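Local coordinates for sugar ABC transporter, sugar-binding protein (Streptococcus pneumoniae, PDB 2HEU), which probably captures sugars, perhaps raffinose-type oligosaccharides, outside the membrane and delivers them to an ABC transporter for uptake, at residues 199-205 and 396-400; 128-132 and 346-350; 178-182 and 361-366; 169-175 and 373-377. All blocks are in the same frame, centred on the assembly; numbering follows the deposited sequence.

Interaction 1 (199-205 and 396-400); sequences LRYSQPN and FNPMK
Lys400, close to the C-terminus, drives its ammonium group into the loop that follows helix 192-199, an outer contact of this solute-binding protein of the periplasmic binding protein fold. NZ is gripped by three acceptors: Leu199 O and Gln203 O, each at 3.0 Å, and Ser202 OG at 2.8 Å. It is tilted 34° from the Leu199 carbonyl plane but stands above that of Gln203, 61° out of it. With chi1 at -61° and the chain extended beyond CG, the side chain runs straight past the Pro204 ring to reach these oxygens. A long flexible amine suits this place, because the loop curls its oxygens inward round one point and the positive charge would be drawn to the C-terminal end of helix 192-199. Ser202 OG donates to Tyr198 O, which fixes the hydroxyl for its part in the grip.

Asn397 acts on the far part of the loop: its OD1 accepts from Asn205 N at 2.9 Å. At the other end, Leu199 CB lies over one face of the Phe396 ring, 4.0 Å from the ring centroid in a CH-pi contact, and Trp366 meets the same phenylalanine edge-to-face.

The CB of Arg200 points away from 396-400, but a bend at chi2 brings its guanidinium back beside Met399, whose CB packs on one face while Tyr201 CE1 covers the opposite one. Arg200 NE is bonded to Tyr365 O, which holds this flat group in place. The carbonyl Arg200 O, buried with no polar partner in the model, lies 3.3 Å from Lys400 CE.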
# COMPACT_ATOMS: atom_id res chain seq x y z
N LEU A 199 -14.60 13.75 1.87
CA LEU A 199 -15.01 12.80 2.91
C LEU A 199 -14.71 13.27 4.30
O LEU A 199 -15.56 13.30 5.18
CB LEU A 199 -14.29 11.48 2.68
CG LEU A 199 -14.65 10.73 1.41
CD1 LEU A 199 -13.73 9.50 1.24
CD2 LEU A 199 -16.14 10.24 1.49
N ARG A 200 -13.45 13.63 4.54
CA ARG A 200 -12.84 13.75 5.85
C ARG A 200 -12.84 15.21 6.37
O ARG A 200 -13.03 15.43 7.56
CB ARG A 200 -11.39 13.22 5.80
CG ARG A 200 -10.44 13.61 6.99
CD ARG A 200 -10.88 12.98 8.27
NE ARG A 200 -10.02 13.47 9.36
CZ ARG A 200 -10.19 14.58 10.01
NH1 ARG A 200 -11.24 15.34 9.80
NH2 ARG A 200 -9.39 14.87 11.00
N TYR A 201 -12.61 16.17 5.44
CA TYR A 201 -12.45 17.55 5.83
C TYR A 201 -13.67 18.40 5.55
O TYR A 201 -13.65 19.61 5.80
CB TYR A 201 -11.21 18.14 5.30
CG TYR A 201 -9.96 17.45 5.82
CD1 TYR A 201 -9.65 17.52 7.18
CD2 TYR A 201 -9.09 16.76 4.99
CE1 TYR A 201 -8.47 16.96 7.67
CE2 TYR A 201 -7.90 16.19 5.43
CZ TYR A 201 -7.59 16.34 6.82
OH TYR A 201 -6.42 15.78 7.27
N SER A 202 -14.70 17.80 4.98
CA SER A 202 -16.00 18.44 4.79
C SER A 202 -16.69 18.61 6.15
O SER A 202 -16.23 18.11 7.18
CB SER A 202 -16.80 17.62 3.81
OG SER A 202 -16.87 16.28 4.30
N GLN A 203 -17.87 19.26 6.17
CA GLN A 203 -18.60 19.43 7.37
C GLN A 203 -19.20 18.13 7.85
O GLN A 203 -19.43 17.22 7.07
CB GLN A 203 -19.73 20.47 7.17
CG GLN A 203 -19.19 21.87 6.98
CD GLN A 203 -18.75 22.36 8.27
OE1 GLN A 203 -19.54 22.74 9.15
NE2 GLN A 203 -17.55 22.25 8.47
N PRO A 204 -19.54 18.03 9.12
CA PRO A 204 -20.36 16.89 9.61
C PRO A 204 -21.60 16.78 8.73
O PRO A 204 -22.26 17.77 8.42
CB PRO A 204 -20.64 17.24 11.05
CG PRO A 204 -19.49 18.13 11.47
CD PRO A 204 -19.27 18.96 10.24
N ASN A 205 -21.95 15.52 8.42
CA ASN A 205 -23.16 15.20 7.70
C ASN A 205 -23.19 15.81 6.29
O ASN A 205 -24.25 15.82 5.69
CB ASN A 205 -24.42 15.54 8.47
CG ASN A 205 -24.47 14.70 9.74
OD1 ASN A 205 -24.69 15.24 10.90
ND2 ASN A 205 -24.26 13.43 9.60
N PHE A 396 -17.14 9.28 9.39
CA PHE A 396 -16.32 10.48 9.33
C PHE A 396 -16.74 11.51 10.34
O PHE A 396 -15.88 12.33 10.77
CB PHE A 396 -16.28 11.07 7.90
CG PHE A 396 -15.46 10.23 6.95
CD1 PHE A 396 -14.07 10.15 7.14
CD2 PHE A 396 -16.03 9.52 5.92
CE1 PHE A 396 -13.29 9.37 6.32
CE2 PHE A 396 -15.26 8.73 5.08
CZ PHE A 396 -13.89 8.66 5.31
N ASN A 397 -18.00 11.57 10.77
CA ASN A 397 -18.42 12.61 11.72
C ASN A 397 -17.53 12.68 12.93
O ASN A 397 -17.20 13.82 13.34
CB ASN A 397 -19.89 12.42 12.11
CG ASN A 397 -20.86 12.89 11.04
OD1 ASN A 397 -20.52 13.64 10.11
ND2 ASN A 397 -22.09 12.50 11.24
N PRO A 398 -17.16 11.60 13.61
CA PRO A 398 -16.34 11.74 14.83
C PRO A 398 -14.99 12.39 14.55
O PRO A 398 -14.38 12.97 15.46
CB PRO A 398 -16.23 10.34 15.37
CG PRO A 398 -17.43 9.64 14.80
CD PRO A 398 -17.58 10.21 13.40
N MET A 399 -14.47 12.25 13.34
CA MET A 399 -13.17 12.80 12.98
C MET A 399 -13.26 14.30 12.84
O MET A 399 -12.20 14.98 12.83
CB MET A 399 -12.64 12.20 11.73
CG MET A 399 -12.66 10.64 11.73
SD MET A 399 -11.77 10.00 10.34
CE MET A 399 -12.41 8.30 10.31
N LYS A 400 -14.48 14.84 12.70
CA LYS A 400 -14.78 16.20 12.39
C LYS A 400 -15.25 16.99 13.70
O LYS A 400 -15.37 18.19 13.60
CB LYS A 400 -15.90 16.28 11.35
CG LYS A 400 -15.52 15.61 10.01
CD LYS A 400 -16.67 15.62 9.03
CE LYS A 400 -16.27 15.07 7.68
NZ LYS A 400 -17.39 15.04 6.75

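Interaction 2 (128-132 and 346-350); sequences AYGIY and LAGMT
The Tyr132 ring is met obliquely by two side chains of 346-350, the CD2 methyl of Leu346 and the CE methyl of Met349. Tyr132 belongs to the central strand, 129-134, of a three-stranded antiparallel sheet in this two-lobed binding protein fold. Further contacts with the ring come from Ala260, Ile261 and Ile264 of helix 260-265 and from Ile273 and Thr275 of strand 273-276, and its hydroxyl is bonded to Gly257 O. An aromatic group with one polar end suits such a place: mostly aliphatic groups pack round the ring while a main-chain oxygen takes the OH. Leu346 CD2 comes to 3.5 Å from Tyr132 OH, and Met349 CE stands 3.8 Å from Tyr132 CE2.

Tyr129, the other flat group, points away from the short helix, and its OH finds Thr176 O instead.

Met349 carries most of the contact. Its CG is anti to the backbone N (chi1 -168°), which sends the chain out from the helix to the strand, and the final bend at chi3 (-66°) swings CE toward Gly130. There the thioether lies against bare peptide: Met349 SD is 3.5 Å from Tyr129 N, and CE is also 3.5 Å from Gly130 N. Gly130, lacking a side chain, leaves room for this approach, while Ala128 CB lies alongside, 3.9 Å from Met349 CG.

The weakly bonded helical turn is fastened internally and to the sheet. Met349 N is bonded to Thr275 OG1, and Leu346 O accepts both Thr350 N and, at 2.7 Å, Thr350 OG1, which stands 48° out of the carbonyl plane.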
# COMPACT_ATOMS: atom_id res chain seq x y z
N ALA A 128 0.94 -0.90 -3.69
CA ALA A 128 0.04 -0.33 -4.67
C ALA A 128 -1.22 -1.17 -4.67
O ALA A 128 -1.28 -2.23 -4.02
CB ALA A 128 0.68 -0.22 -6.02
N TYR A 129 -2.21 -0.75 -5.44
CA TYR A 129 -3.49 -1.45 -5.50
C TYR A 129 -4.08 -1.37 -6.86
O TYR A 129 -3.98 -0.34 -7.56
CB TYR A 129 -4.46 -0.80 -4.48
CG TYR A 129 -5.76 -1.55 -4.30
CD1 TYR A 129 -5.93 -2.41 -3.22
CD2 TYR A 129 -6.80 -1.42 -5.19
CE1 TYR A 129 -7.14 -3.15 -3.04
CE2 TYR A 129 -7.99 -2.09 -5.05
CZ TYR A 129 -8.18 -2.96 -3.96
OH TYR A 129 -9.38 -3.57 -3.81
N GLY A 130 -4.72 -2.41 -7.30
CA GLY A 130 -5.41 -2.39 -8.60
C GLY A 130 -6.14 -3.70 -8.84
O GLY A 130 -6.56 -4.37 -7.91
N ILE A 131 -6.28 -4.03 -10.14
CA ILE A 131 -7.05 -5.18 -10.52
C ILE A 131 -6.10 -6.21 -11.14
O ILE A 131 -5.44 -5.95 -12.14
CB ILE A 131 -8.17 -4.89 -11.55
CG1 ILE A 131 -9.01 -3.67 -11.10
CG2 ILE A 131 -9.01 -6.08 -11.76
CD1 ILE A 131 -9.75 -3.84 -9.79
N TYR A 132 -6.01 -7.40 -10.49
CA TYR A 132 -5.33 -8.57 -11.15
C TYR A 132 -6.22 -9.11 -12.19
O TYR A 132 -7.45 -9.21 -12.01
CB TYR A 132 -5.06 -9.66 -10.08
CG TYR A 132 -4.01 -9.25 -9.08
CD1 TYR A 132 -2.67 -9.57 -9.33
CD2 TYR A 132 -4.29 -8.53 -7.96
CE1 TYR A 132 -1.67 -9.22 -8.44
CE2 TYR A 132 -3.30 -8.16 -7.08
CZ TYR A 132 -1.97 -8.52 -7.34
OH TYR A 132 -0.95 -8.18 -6.47
N LEU A 346 3.00 -7.22 -11.83
CA LEU A 346 2.65 -5.97 -11.22
C LEU A 346 2.89 -4.78 -12.17
O LEU A 346 2.71 -3.62 -11.74
CB LEU A 346 3.41 -5.76 -9.93
CG LEU A 346 3.11 -6.73 -8.76
CD1 LEU A 346 3.97 -6.30 -7.54
CD2 LEU A 346 1.58 -6.77 -8.48
N ALA A 347 3.27 -5.00 -13.42
CA ALA A 347 3.62 -3.88 -14.29
C ALA A 347 2.49 -2.86 -14.43
O ALA A 347 2.73 -1.68 -14.31
CB ALA A 347 4.01 -4.39 -15.64
N GLY A 348 1.28 -3.31 -14.66
CA GLY A 348 0.17 -2.35 -14.87
C GLY A 348 -0.14 -1.57 -13.62
O GLY A 348 -0.32 -0.35 -13.63
N MET A 349 -0.17 -2.27 -12.48
CA MET A 349 -0.50 -1.61 -11.24
C MET A 349 0.52 -0.57 -10.84
O MET A 349 0.20 0.37 -10.16
CB MET A 349 -0.54 -2.70 -10.13
CG MET A 349 -1.16 -2.21 -8.83
SD MET A 349 -1.09 -3.37 -7.49
CE MET A 349 -2.12 -4.65 -8.01
N THR A 350 1.78 -0.81 -11.20
CA THR A 350 2.90 0.02 -10.72
C THR A 350 3.50 0.89 -11.80
O THR A 350 4.50 1.54 -11.54
CB THR A 350 4.01 -0.87 -10.08
OG1 THR A 350 4.58 -1.70 -11.16
CG2 THR A 350 3.49 -1.69 -8.95

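Interaction 3 (178-182 and 361-366); sequences NGYNQ and WLQQYW
Gln182 reaches from helix 178-189 with both ends of its amide engaged by the 3-10 turn at 362-364. The chain is extended beyond CG, which carries the amide clear of the helix. OE1 accepts from Leu362 N at 2.9 Å, with that nitrogen standing above the carbonyl plane, 37° out of it, and NE2 donates to Gln363 OE1 at 2.8 Å in a nearly straight bond of 173°. Glutamine fits here because one group supplies an acceptor and a donor together in a buried place.

Gln363 has its CG wedged between backbone N and carbonyl carbon (chi1 70°), and a bend at chi2 turns OE1 toward the helix; the two amides stand almost perpendicular. Leu362 CD1 lies 4.0 Å from Gln182 CG, the two side chains running past each other in opposite directions.

Trp361 presents its edge to the helix, with CZ3 3.6 Å from Gly179 CA, where the missing side chain permits a close approach. Its NE1 is tied to Asn127 OD1. Trp366 CH2 lies obliquely 3.8 Å from Gln182 NE2, its indole held by Asn196 OD1 through NE1. This is a helix-to-loop junction within one lobe of the periplasmic binding protein fold, joining helix 178-189 to the segment that follows strand 358-360.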
# COMPACT_ATOMS: atom_id res chain seq x y z
N ASN A 178 -10.82 -1.97 0.44
CA ASN A 178 -10.44 -0.60 0.88
C ASN A 178 -9.83 0.16 -0.29
O ASN A 178 -10.25 1.29 -0.58
CB ASN A 178 -9.44 -0.77 2.05
CG ASN A 178 -9.08 0.52 2.66
OD1 ASN A 178 -7.85 0.60 3.14
ND2 ASN A 178 -9.93 1.42 2.85
N GLY A 179 -8.83 -0.41 -0.98
CA GLY A 179 -8.25 0.30 -2.07
C GLY A 179 -9.20 0.61 -3.19
O GLY A 179 -9.13 1.65 -3.84
N TYR A 180 -10.16 -0.30 -3.46
CA TYR A 180 -11.12 -0.13 -4.54
C TYR A 180 -11.95 1.13 -4.29
O TYR A 180 -12.10 1.97 -5.18
CB TYR A 180 -11.97 -1.37 -4.67
CG TYR A 180 -12.86 -1.35 -5.89
CD1 TYR A 180 -12.52 -1.95 -7.07
CD2 TYR A 180 -14.08 -0.69 -5.87
CE1 TYR A 180 -13.32 -1.88 -8.19
CE2 TYR A 180 -14.90 -0.60 -6.97
CZ TYR A 180 -14.52 -1.19 -8.13
OH TYR A 180 -15.27 -1.13 -9.28
N ASN A 181 -12.54 1.23 -3.12
CA ASN A 181 -13.42 2.37 -2.84
C ASN A 181 -12.62 3.65 -2.65
O ASN A 181 -13.08 4.74 -3.02
CB ASN A 181 -14.35 2.06 -1.69
CG ASN A 181 -15.58 2.99 -1.66
OD1 ASN A 181 -15.89 3.62 -2.70
ND2 ASN A 181 -16.26 3.01 -0.54
N GLN A 182 -11.42 3.57 -2.08
CA GLN A 182 -10.60 4.80 -2.03
C GLN A 182 -10.35 5.30 -3.43
O GLN A 182 -10.39 6.52 -3.66
CB GLN A 182 -9.30 4.55 -1.27
CG GLN A 182 -9.53 4.31 0.19
CD GLN A 182 -8.28 4.40 1.02
OE1 GLN A 182 -7.27 4.98 0.60
NE2 GLN A 182 -8.33 3.86 2.21
N TRP A 361 -2.48 6.18 0.79
CA TRP A 361 -3.69 5.68 1.42
C TRP A 361 -4.38 6.86 2.13
O TRP A 361 -3.78 7.62 2.91
CB TRP A 361 -3.35 4.62 2.47
CG TRP A 361 -2.93 3.32 1.89
CD1 TRP A 361 -1.71 2.72 1.96
CD2 TRP A 361 -3.75 2.36 1.20
NE1 TRP A 361 -1.69 1.50 1.33
CE2 TRP A 361 -2.95 1.27 0.83
CE3 TRP A 361 -5.11 2.34 0.88
CZ2 TRP A 361 -3.50 0.17 0.12
CZ3 TRP A 361 -5.65 1.27 0.26
CH2 TRP A 361 -4.85 0.22 -0.16
N LEU A 362 -5.72 6.97 1.94
CA LEU A 362 -6.45 8.07 2.51
C LEU A 362 -6.46 8.10 4.04
O LEU A 362 -6.57 9.13 4.64
CB LEU A 362 -7.88 8.11 1.97
CG LEU A 362 -8.01 8.28 0.47
CD1 LEU A 362 -9.51 8.28 0.10
CD2 LEU A 362 -7.35 9.52 -0.05
N GLN A 363 -6.33 6.89 4.60
CA GLN A 363 -6.36 6.75 6.10
C GLN A 363 -5.10 7.36 6.72
O GLN A 363 -5.06 7.42 7.96
CB GLN A 363 -6.62 5.33 6.55
CG GLN A 363 -5.50 4.35 6.33
CD GLN A 363 -5.54 3.61 5.04
OE1 GLN A 363 -6.22 4.06 4.11
NE2 GLN A 363 -4.78 2.55 4.85
N GLN A 364 -4.14 7.83 5.95
CA GLN A 364 -3.11 8.73 6.49
C GLN A 364 -3.73 9.78 7.39
O GLN A 364 -3.11 10.21 8.33
CB GLN A 364 -2.34 9.33 5.30
CG GLN A 364 -1.18 10.26 5.72
CD GLN A 364 -0.40 10.79 4.57
OE1 GLN A 364 0.88 10.95 4.74
NE2 GLN A 364 -0.96 10.96 3.43
N TYR A 365 -4.93 10.25 6.98
CA TYR A 365 -5.60 11.39 7.65
C TYR A 365 -6.94 11.00 8.30
O TYR A 365 -7.79 11.85 8.49
CB TYR A 365 -5.74 12.58 6.72
CG TYR A 365 -4.41 13.11 6.31
CD1 TYR A 365 -3.57 13.68 7.24
CD2 TYR A 365 -3.97 13.02 5.00
CE1 TYR A 365 -2.37 14.15 6.88
CE2 TYR A 365 -2.73 13.50 4.64
CZ TYR A 365 -1.95 14.06 5.56
OH TYR A 365 -0.70 14.53 5.19
N TRP A 366 -7.08 9.71 8.60
CA TRP A 366 -8.23 9.21 9.32
C TRP A 366 -7.86 8.66 10.68
O TRP A 366 -6.68 8.30 10.89
CB TRP A 366 -8.92 8.07 8.57
CG TRP A 366 -9.41 8.35 7.15
CD1 TRP A 366 -9.40 9.53 6.51
CD2 TRP A 366 -9.90 7.36 6.24
NE1 TRP A 366 -9.90 9.36 5.24
CE2 TRP A 366 -10.19 8.06 5.03
CE3 TRP A 366 -10.12 5.97 6.33
CZ2 TRP A 366 -10.72 7.38 3.94
CZ3 TRP A 366 -10.61 5.30 5.22
CH2 TRP A 366 -10.89 6.03 4.03

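Interaction 4 (169-175 and 373-377); sequences IAGADAW and HTLTM
Met377 fills the bend of the loop 169-175, while His373, one helical turn earlier, meets Ala174 and Trp175. The close part centres on the methionine. CG is anti to the backbone N, and bends at chi2 (60°) and chi3 (77°) curl the thioether into the type I turn from Ala170 to Asp173. Met377 CE comes within 3.3 Å of Ala170 O, the carbonyl that also accepts Asp173 N, and Met377 CG lies 3.5 Å from Gly171 O. Ile169 CG2 is 4.0 Å from Met377 CE. A flexible, unbranched side chain suits so curved a wall, and the small Ala174 lets the helix come close: its CB is 3.6 Å from Met377 CB and 3.4 Å from His373 O.

Toward solvent the contact is thinner. Trp175 CA sits over one face of the His373 imidazole in a CH-pi contact, 3.9 Å from the ring centroid, but the indole itself leads away and meets the Tyr239 ring. His373 NE2 is hydrogen-bonded to Glu369 OE2, which fixes the ring's rotation.

With apolar, CH-pi and carbon-to-carbonyl contacts but no hydrogen bond between them, loop and helix rely on close fit, while Asp173 OD2 pairs instead with Tyr239 N.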
# COMPACT_ATOMS: atom_id res chain seq x y z
N ILE A 169 -14.47 -11.91 -5.24
CA ILE A 169 -14.66 -10.93 -4.17
C ILE A 169 -14.75 -11.71 -2.84
O ILE A 169 -15.51 -12.67 -2.71
CB ILE A 169 -15.90 -10.04 -4.35
CG1 ILE A 169 -15.80 -9.27 -5.68
CG2 ILE A 169 -16.10 -9.11 -3.21
CD1 ILE A 169 -14.68 -8.26 -5.80
N ALA A 170 -13.95 -11.26 -1.90
CA ALA A 170 -13.87 -11.92 -0.59
C ALA A 170 -14.91 -11.24 0.35
O ALA A 170 -14.55 -10.37 1.14
CB ALA A 170 -12.46 -11.80 -0.00
N GLY A 171 -16.17 -11.67 0.27
CA GLY A 171 -17.21 -11.06 1.05
C GLY A 171 -16.99 -11.05 2.56
O GLY A 171 -17.53 -10.16 3.24
N ALA A 172 -16.24 -12.03 3.06
CA ALA A 172 -15.96 -12.10 4.49
C ALA A 172 -14.77 -11.21 4.90
O ALA A 172 -14.58 -11.02 6.11
CB ALA A 172 -15.67 -13.53 4.91
N ASP A 173 -13.94 -10.65 3.96
CA ASP A 173 -12.80 -9.89 4.27
C ASP A 173 -12.91 -8.52 3.58
O ASP A 173 -12.36 -8.26 2.50
CB ASP A 173 -11.52 -10.61 3.81
CG ASP A 173 -11.13 -11.75 4.71
OD1 ASP A 173 -11.24 -11.55 5.94
OD2 ASP A 173 -10.61 -12.74 4.33
N ALA A 174 -13.64 -7.66 4.25
CA ALA A 174 -13.96 -6.31 3.71
C ALA A 174 -12.72 -5.50 3.38
O ALA A 174 -12.77 -4.68 2.46
CB ALA A 174 -14.83 -5.58 4.75
N TRP A 175 -11.62 -5.69 4.14
CA TRP A 175 -10.40 -4.91 3.88
C TRP A 175 -9.97 -5.02 2.45
O TRP A 175 -9.29 -4.12 1.92
CB TRP A 175 -9.27 -5.35 4.80
CG TRP A 175 -8.79 -6.75 4.63
CD1 TRP A 175 -9.12 -7.86 5.36
CD2 TRP A 175 -7.83 -7.20 3.68
NE1 TRP A 175 -8.40 -8.96 4.93
CE2 TRP A 175 -7.63 -8.56 3.88
CE3 TRP A 175 -7.11 -6.59 2.65
CZ2 TRP A 175 -6.69 -9.36 3.10
CZ3 TRP A 175 -6.25 -7.36 1.88
CH2 TRP A 175 -6.07 -8.71 2.13
N HIS A 373 -13.83 -0.06 5.52
CA HIS A 373 -13.86 -1.38 4.85
C HIS A 373 -15.26 -1.94 4.89
O HIS A 373 -15.83 -2.42 3.90
CB HIS A 373 -12.90 -2.37 5.52
CG HIS A 373 -11.51 -1.87 5.73
ND1 HIS A 373 -10.68 -2.58 6.53
CD2 HIS A 373 -10.85 -0.77 5.28
CE1 HIS A 373 -9.53 -1.92 6.56
NE2 HIS A 373 -9.56 -0.85 5.78
N THR A 374 -15.86 -1.93 6.09
CA THR A 374 -17.15 -2.56 6.32
C THR A 374 -18.23 -1.90 5.45
O THR A 374 -19.05 -2.59 4.87
CB THR A 374 -17.51 -2.50 7.80
OG1 THR A 374 -16.50 -3.22 8.51
CG2 THR A 374 -18.91 -2.99 8.10
N LEU A 375 -18.29 -0.55 5.45
CA LEU A 375 -19.36 0.08 4.68
C LEU A 375 -19.20 -0.22 3.19
O LEU A 375 -20.20 -0.32 2.46
CB LEU A 375 -19.46 1.56 4.96
CG LEU A 375 -18.32 2.49 4.52
CD1 LEU A 375 -18.45 2.93 3.06
CD2 LEU A 375 -18.19 3.71 5.43
N THR A 376 -17.97 -0.38 2.72
CA THR A 376 -17.70 -0.68 1.34
C THR A 376 -18.24 -2.06 0.98
O THR A 376 -19.01 -2.23 0.02
CB THR A 376 -16.20 -0.60 1.05
OG1 THR A 376 -15.74 0.75 1.30
CG2 THR A 376 -15.89 -0.98 -0.39
N MET A 377 -17.85 -3.07 1.77
CA MET A 377 -18.28 -4.44 1.46
C MET A 377 -19.78 -4.57 1.70
O MET A 377 -20.46 -5.31 0.97
CB MET A 377 -17.49 -5.43 2.30
CG MET A 377 -17.73 -6.90 1.88
SD MET A 377 -17.29 -7.27 0.18
CE MET A 377 -15.51 -7.36 0.32

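In the fold
Interactions 2 and 3 are buried, interaction 4 is partly so, and interaction 1 lies at the surface, its centre about 24 Å from the centre of the chain. Polar chemistry does not simply follow exposure: hydrogen bonds join the segments of outer interaction 1 and buried interaction 3, whereas interactions 2 and 4 each rest on a methionine inserted against peptide groups. Interactions 3 and 4 share the region where helix 178-189 meets helix 370-382, where Asn178 packs on His373. Met399 of interaction 1 packs on Trp366 of interaction 3, and Tyr129 of interaction 2 packs on Gly179 and Tyr180. Interaction 3 thus touches all three others, and in each case residues after 345 meet residues before 206.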